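O-methyltransferase (Saccharopolyspora spinosa, PDB 4CE0) probably transfers a methyl group from S-adenosylmethionine to the 4'-hydroxyl of the rhamnose of spinosyn, as a magnesium-dependent O-methyltransferase of antibiotic biosynthesis. Local coordinates at residues P2-L16 / G88-F100. Numbering follows the deposited sequence.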
loop_
_atom_site.group_PDB
_atom_site.type_symbol
_atom_site.label_atom_id
_atom_site.label_comp_id
_atom_site.label_asym_id
_atom_site.label_seq_id
_atom_site.Cartn_x
_atom_site.Cartn_y
_atom_site.Cartn_z
ATOM N N PRO A 2 20.816 1.967 -5.793
ATOM C CA PRO A 2 21.063 0.563 -6.166
ATOM C C PRO A 2 19.854 -0.091 -6.881
ATOM O O PRO A 2 20.048 -0.828 -7.859
ATOM C CB PRO A 2 21.340 -0.113 -4.811
ATOM C CG PRO A 2 21.908 0.978 -3.951
ATOM C CD PRO A 2 21.213 2.254 -4.398
ATOM N N SER A 3 18.651 0.190 -6.358
ATOM C CA SER A 3 17.331 -0.242 -6.877
ATOM C C SER A 3 16.464 -0.530 -5.645
ATOM O O SER A 3 15.799 -1.577 -5.541
ATOM C CB SER A 3 17.387 -1.480 -7.785
ATOM O OG SER A 3 17.969 -1.169 -9.040
ATOM N N GLN A 4 16.473 0.421 -4.715
ATOM C CA GLN A 4 16.118 0.120 -3.342
ATOM C C GLN A 4 14.617 0.183 -3.075
ATOM O O GLN A 4 13.883 0.895 -3.772
ATOM C CB GLN A 4 16.886 1.041 -2.388
ATOM C CG GLN A 4 17.974 0.324 -1.568
ATOM C CD GLN A 4 17.415 -0.772 -0.667
ATOM O OE1 GLN A 4 16.759 -1.709 -1.131
ATOM N NE2 GLN A 4 17.670 -0.653 0.628
ATOM N N ASN A 5 14.187 -0.594 -2.074
ATOM C CA ASN A 5 12.792 -0.668 -1.668
ATOM C C ASN A 5 11.812 -1.005 -2.779
ATOM O O ASN A 5 10.753 -0.392 -2.906
ATOM C CB ASN A 5 12.399 0.629 -0.964
ATOM C CG ASN A 5 13.020 0.740 0.424
ATOM O OD1 ASN A 5 12.740 -0.072 1.296
ATOM N ND2 ASN A 5 13.864 1.746 0.631
ATOM N N ALA A 6 12.133 -2.026 -3.565
ATOM C CA ALA A 6 11.250 -2.415 -4.662
ATOM C C ALA A 6 9.852 -2.835 -4.208
ATOM O O ALA A 6 8.876 -2.502 -4.870
ATOM C CB ALA A 6 11.885 -3.550 -5.510
ATOM N N LEU A 7 9.755 -3.587 -3.105
ATOM C CA LEU A 7 8.443 -4.047 -2.581
ATOM C C LEU A 7 7.526 -2.881 -2.233
ATOM O O LEU A 7 6.335 -2.849 -2.600
ATOM C CB LEU A 7 8.648 -4.926 -1.349
ATOM C CG LEU A 7 9.184 -6.338 -1.614
ATOM C CD1 LEU A 7 9.469 -7.051 -0.315
ATOM C CD2 LEU A 7 8.180 -7.098 -2.443
ATOM N N TYR A 8 8.101 -1.917 -1.521
ATOM C CA TYR A 8 7.415 -0.667 -1.205
ATOM C C TYR A 8 6.819 -0.023 -2.436
ATOM O O TYR A 8 5.610 0.224 -2.500
ATOM C CB TYR A 8 8.407 0.277 -0.553
ATOM C CG TYR A 8 7.909 1.671 -0.270
ATOM C CD1 TYR A 8 6.749 1.891 0.484
ATOM C CD2 TYR A 8 8.603 2.777 -0.747
ATOM C CE1 TYR A 8 6.298 3.187 0.767
ATOM C CE2 TYR A 8 8.163 4.092 -0.456
ATOM C CZ TYR A 8 7.018 4.279 0.291
ATOM O OH TYR A 8 6.607 5.567 0.544
ATOM N N LEU A 9 7.662 0.240 -3.435
ATOM C CA LEU A 9 7.202 0.950 -4.627
ATOM C C LEU A 9 6.182 0.148 -5.456
ATOM O O LEU A 9 5.221 0.709 -6.001
ATOM C CB LEU A 9 8.384 1.352 -5.490
ATOM C CG LEU A 9 9.347 2.313 -4.813
ATOM C CD1 LEU A 9 10.533 2.632 -5.729
ATOM C CD2 LEU A 9 8.647 3.587 -4.462
ATOM N N ASP A 10 6.363 -1.159 -5.518
ATOM C CA ASP A 10 5.410 -2.004 -6.213
ATOM C C ASP A 10 4.063 -1.956 -5.519
ATOM O O ASP A 10 3.026 -1.768 -6.171
ATOM C CB ASP A 10 5.904 -3.446 -6.253
ATOM C CG ASP A 10 4.979 -4.356 -7.050
ATOM O OD1 ASP A 10 4.837 -4.139 -8.281
ATOM O OD2 ASP A 10 4.404 -5.292 -6.453
ATOM N N LEU A 11 4.059 -2.094 -4.188
ATOM C CA LEU A 11 2.791 -1.948 -3.467
ATOM C C LEU A 11 2.157 -0.559 -3.668
ATOM O O LEU A 11 0.929 -0.436 -3.872
ATOM C CB LEU A 11 2.948 -2.283 -1.989
ATOM C CG LEU A 11 1.721 -2.040 -1.106
ATOM C CD1 LEU A 11 0.538 -2.873 -1.505
ATOM C CD2 LEU A 11 2.138 -2.292 0.391
ATOM N N LEU A 12 2.977 0.477 -3.607
ATOM C CA LEU A 12 2.479 1.851 -3.750
ATOM C C LEU A 12 1.705 2.065 -5.057
ATOM O O LEU A 12 0.625 2.670 -5.042
ATOM C CB LEU A 12 3.613 2.860 -3.625
ATOM C CG LEU A 12 3.223 4.338 -3.498
ATOM C CD1 LEU A 12 2.192 4.577 -2.390
ATOM C CD2 LEU A 12 4.431 5.179 -3.238
ATOM N N LYS A 13 2.230 1.543 -6.163
ATOM C CA LYS A 13 1.555 1.655 -7.474
ATOM C C LYS A 13 0.181 1.012 -7.440
ATOM O O LYS A 13 -0.775 1.567 -7.971
ATOM C CB LYS A 13 2.432 1.059 -8.593
ATOM C CG LYS A 13 3.688 1.924 -8.835
ATOM C CD LYS A 13 4.564 1.416 -9.942
ATOM C CE LYS A 13 5.217 0.118 -9.572
ATOM N NZ LYS A 13 6.371 -0.146 -10.473
ATOM N N LYS A 14 0.084 -0.160 -6.819
ATOM C CA LYS A 14 -1.194 -0.833 -6.660
ATOM C C LYS A 14 -2.132 0.015 -5.815
ATOM O O LYS A 14 -3.320 0.146 -6.111
ATOM C CB LYS A 14 -0.997 -2.186 -5.968
ATOM C CG LYS A 14 -0.357 -3.286 -6.815
ATOM C CD LYS A 14 -0.084 -4.487 -5.877
ATOM C CE LYS A 14 0.437 -5.740 -6.582
ATOM N NZ LYS A 14 1.854 -5.586 -7.017
ATOM N N VAL A 15 -1.596 0.583 -4.738
ATOM C CA VAL A 15 -2.418 1.409 -3.858
ATOM C C VAL A 15 -2.908 2.712 -4.526
ATOM O O VAL A 15 -4.079 3.042 -4.444
ATOM C CB VAL A 15 -1.665 1.741 -2.561
ATOM C CG1 VAL A 15 -2.569 2.509 -1.616
ATOM C CG2 VAL A 15 -1.148 0.432 -1.933
ATOM N N LEU A 16 -2.011 3.452 -5.165
ATOM C CA LEU A 16 -2.369 4.739 -5.756
ATOM C C LEU A 16 -3.415 4.615 -6.877
ATOM O O LEU A 16 -4.204 5.521 -7.096
ATOM C CB LEU A 16 -1.113 5.404 -6.325
ATOM C CG LEU A 16 -0.123 5.905 -5.301
ATOM C CD1 LEU A 16 1.259 6.184 -5.955
ATOM C CD2 LEU A 16 -0.672 7.136 -4.656
ATOM N N GLY A 88 -1.700 11.789 -6.846
ATOM C CA GLY A 88 -1.144 10.451 -6.835
ATOM C C GLY A 88 0.214 10.319 -7.499
ATOM O O GLY A 88 1.133 9.694 -6.958
ATOM N N ALA A 89 0.345 10.900 -8.677
ATOM C CA ALA A 89 1.610 10.834 -9.398
ATOM C C ALA A 89 2.708 11.554 -8.632
ATOM O O ALA A 89 3.842 11.108 -8.586
ATOM C CB ALA A 89 1.458 11.416 -10.781
ATOM N N CYS A 90 2.370 12.700 -8.052
ATOM C CA CYS A 90 3.315 13.430 -7.233
ATOM C C CYS A 90 3.659 12.701 -5.955
ATOM O O CYS A 90 4.816 12.716 -5.513
ATOM C CB CYS A 90 2.724 14.785 -6.881
ATOM S SG CYS A 90 2.699 15.926 -8.291
ATOM N N ILE A 91 2.663 12.092 -5.332
ATOM C CA ILE A 91 2.942 11.218 -4.176
ATOM C C ILE A 91 3.963 10.147 -4.562
ATOM O O ILE A 91 4.939 9.898 -3.829
ATOM C CB ILE A 91 1.665 10.582 -3.633
ATOM C CG1 ILE A 91 0.783 11.660 -3.003
ATOM C CG2 ILE A 91 1.952 9.545 -2.546
ATOM C CD1 ILE A 91 -0.631 11.237 -2.813
ATOM N N PHE A 92 3.761 9.539 -5.726
ATOM C CA PHE A 92 4.678 8.517 -6.182
ATOM C C PHE A 92 6.098 9.026 -6.361
ATOM O O PHE A 92 7.026 8.403 -5.882
ATOM C CB PHE A 92 4.207 7.869 -7.481
ATOM C CG PHE A 92 5.048 6.718 -7.886
ATOM C CD1 PHE A 92 4.986 5.520 -7.161
ATOM C CD2 PHE A 92 5.934 6.826 -8.953
ATOM C CE1 PHE A 92 5.771 4.446 -7.524
ATOM C CE2 PHE A 92 6.729 5.766 -9.323
ATOM C CZ PHE A 92 6.640 4.557 -8.608
ATOM N N MET A 93 6.273 10.184 -7.001
ATOM C CA MET A 93 7.627 10.713 -7.165
ATOM C C MET A 93 8.264 10.953 -5.796
ATOM O O MET A 93 9.445 10.679 -5.582
ATOM C CB MET A 93 7.618 12.015 -7.974
ATOM C CG MET A 93 7.104 11.848 -9.349
ATOM S SD MET A 93 7.400 13.290 -10.382
ATOM C CE MET A 93 6.080 14.308 -9.823
ATOM N N ARG A 94 7.485 11.461 -4.869
ATOM C CA ARG A 94 8.019 11.704 -3.521
ATOM C C ARG A 94 8.393 10.372 -2.877
ATOM O O ARG A 94 9.383 10.263 -2.134
ATOM C CB ARG A 94 7.014 12.452 -2.661
ATOM C CG ARG A 94 7.401 12.588 -1.148
ATOM C CD ARG A 94 8.610 13.450 -0.884
ATOM N NE ARG A 94 9.111 13.347 0.499
ATOM C CZ ARG A 94 10.097 12.534 0.891
ATOM N NH1 ARG A 94 10.684 11.694 0.041
ATOM N NH2 ARG A 94 10.491 12.538 2.149
ATOM N N ALA A 95 7.627 9.341 -3.198
ATOM C CA ALA A 95 7.888 8.025 -2.584
ATOM C C ALA A 95 9.155 7.398 -3.179
ATOM O O ALA A 95 9.899 6.714 -2.478
ATOM C CB ALA A 95 6.707 7.119 -2.745
ATOM N N VAL A 96 9.422 7.636 -4.460
ATOM C CA VAL A 96 10.656 7.107 -5.027
ATOM C C VAL A 96 11.888 7.720 -4.319
ATOM O O VAL A 96 12.805 6.988 -3.906
ATOM C CB VAL A 96 10.739 7.312 -6.527
ATOM C CG1 VAL A 96 12.012 6.678 -7.043
ATOM C CG2 VAL A 96 9.516 6.700 -7.225
ATOM N N LEU A 97 11.903 9.052 -4.176
ATOM C CA LEU A 97 12.937 9.731 -3.377
ATOM C C LEU A 97 13.091 9.117 -1.987
ATOM O O LEU A 97 14.203 8.904 -1.508
ATOM C CB LEU A 97 12.618 11.225 -3.208
ATOM C CG LEU A 97 12.535 12.068 -4.477
ATOM C CD1 LEU A 97 12.246 13.518 -4.111
ATOM C CD2 LEU A 97 13.809 11.935 -5.284
ATOM N N GLN A 98 11.969 8.891 -1.313
ATOM C CA GLN A 98 11.986 8.198 -0.032
ATOM C C GLN A 98 12.608 6.817 -0.177
ATOM O O GLN A 98 13.375 6.408 0.683
ATOM C CB GLN A 98 10.548 8.051 0.506
ATOM C CG GLN A 98 10.457 7.433 1.891
ATOM C CD GLN A 98 11.096 8.302 2.946
ATOM O OE1 GLN A 98 11.787 7.807 3.842
ATOM N NE2 GLN A 98 10.879 9.609 2.846
ATOM N N ALA A 99 12.274 6.072 -1.230
ATOM C CA ALA A 99 12.795 4.691 -1.348
ATOM C C ALA A 99 14.301 4.720 -1.536
ATOM O O ALA A 99 15.005 3.793 -1.139
ATOM C CB ALA A 99 12.162 3.962 -2.503
ATOM N N PHE A 100 14.791 5.793 -2.151
ATOM C CA PHE A 100 16.211 5.875 -2.461
ATOM C C PHE A 100 17.000 6.701 -1.457
ATOM O O PHE A 100 18.201 6.851 -1.595
ATOM C CB PHE A 100 16.410 6.415 -3.866
ATOM C CG PHE A 100 16.293 5.359 -4.925
ATOM C CD1 PHE A 100 15.048 4.971 -5.403
ATOM C CD2 PHE A 100 17.432 4.751 -5.450
ATOM C CE1 PHE A 100 14.937 3.997 -6.360
ATOM C CE2 PHE A 100 17.332 3.785 -6.413
ATOM C CZ PHE A 100 16.076 3.400 -6.874
#
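The N-terminal helix 6-16 and helix 88-100 form an antiparallel pair, with axes 10.0 Å apart at an angle of 167°, packed by knobs-into-holes: Leu9 enters among Phe92, Val96, Ala95 and Ala99, and Phe92 in return enters among Leu9, Leu12, Lys13 and Leu16. Both methyls of Leu9 press on Ala99 CB, CD1 at 3.9 Å, and CD2 also lies against Ala95 O and the CA of Val96. Phe92 has CG anti to its backbone N (chi1 -174°), which carries the ring over to helix 6-16. There Lys13 passes obliquely, its CG 3.5 Å from Phe92 CE1, and Val96 CG2 of Phe92's own helix lies over one ring face, offset toward its rim. Lys13 continues past the ring to a salt bridge with Asp61, so its aliphatic part packs while its charge is paired elsewhere. Leu16 comes in roughly at right angles to Phe92, CD1 touching Phe92 CB at 3.7 Å and CD2 reaching Ile91 CG2.

Helix 88-100 follows strand 78-82 in the Rossmann-like methyltransferase fold; its far side, through Met93 and Leu97, packs on strands 78-82 and 107-111, and Ala89 touches S-adenosylhomocysteine. Helix 6-16 lies on the side of helix 88-100 turned from the sheet, and its own outward side meets the second subunit, where Val15 packs on Val15 of that chain.

Where the N terminus of helix 6-16 meets the C-terminal end of 88-100, Asn5 gives its ND2 to Ala99 O, 2.9 Å away with an N-H...O angle of 159°. The N-H comes at a lone pair of the carbonyl oxygen, in its plane, and the oxygen is nearly in the amide plane of Asn5, whose CB sits 3.7 Å from Ala99 CB. Tyr8 runs beside this pair: its OH stands 3.6 Å from Ala95 CB, while the methyl of Ala99 lies at the ring edge, by CD2. Beyond, Phe100 CZ approaches Gln4 N at 3.7 Å.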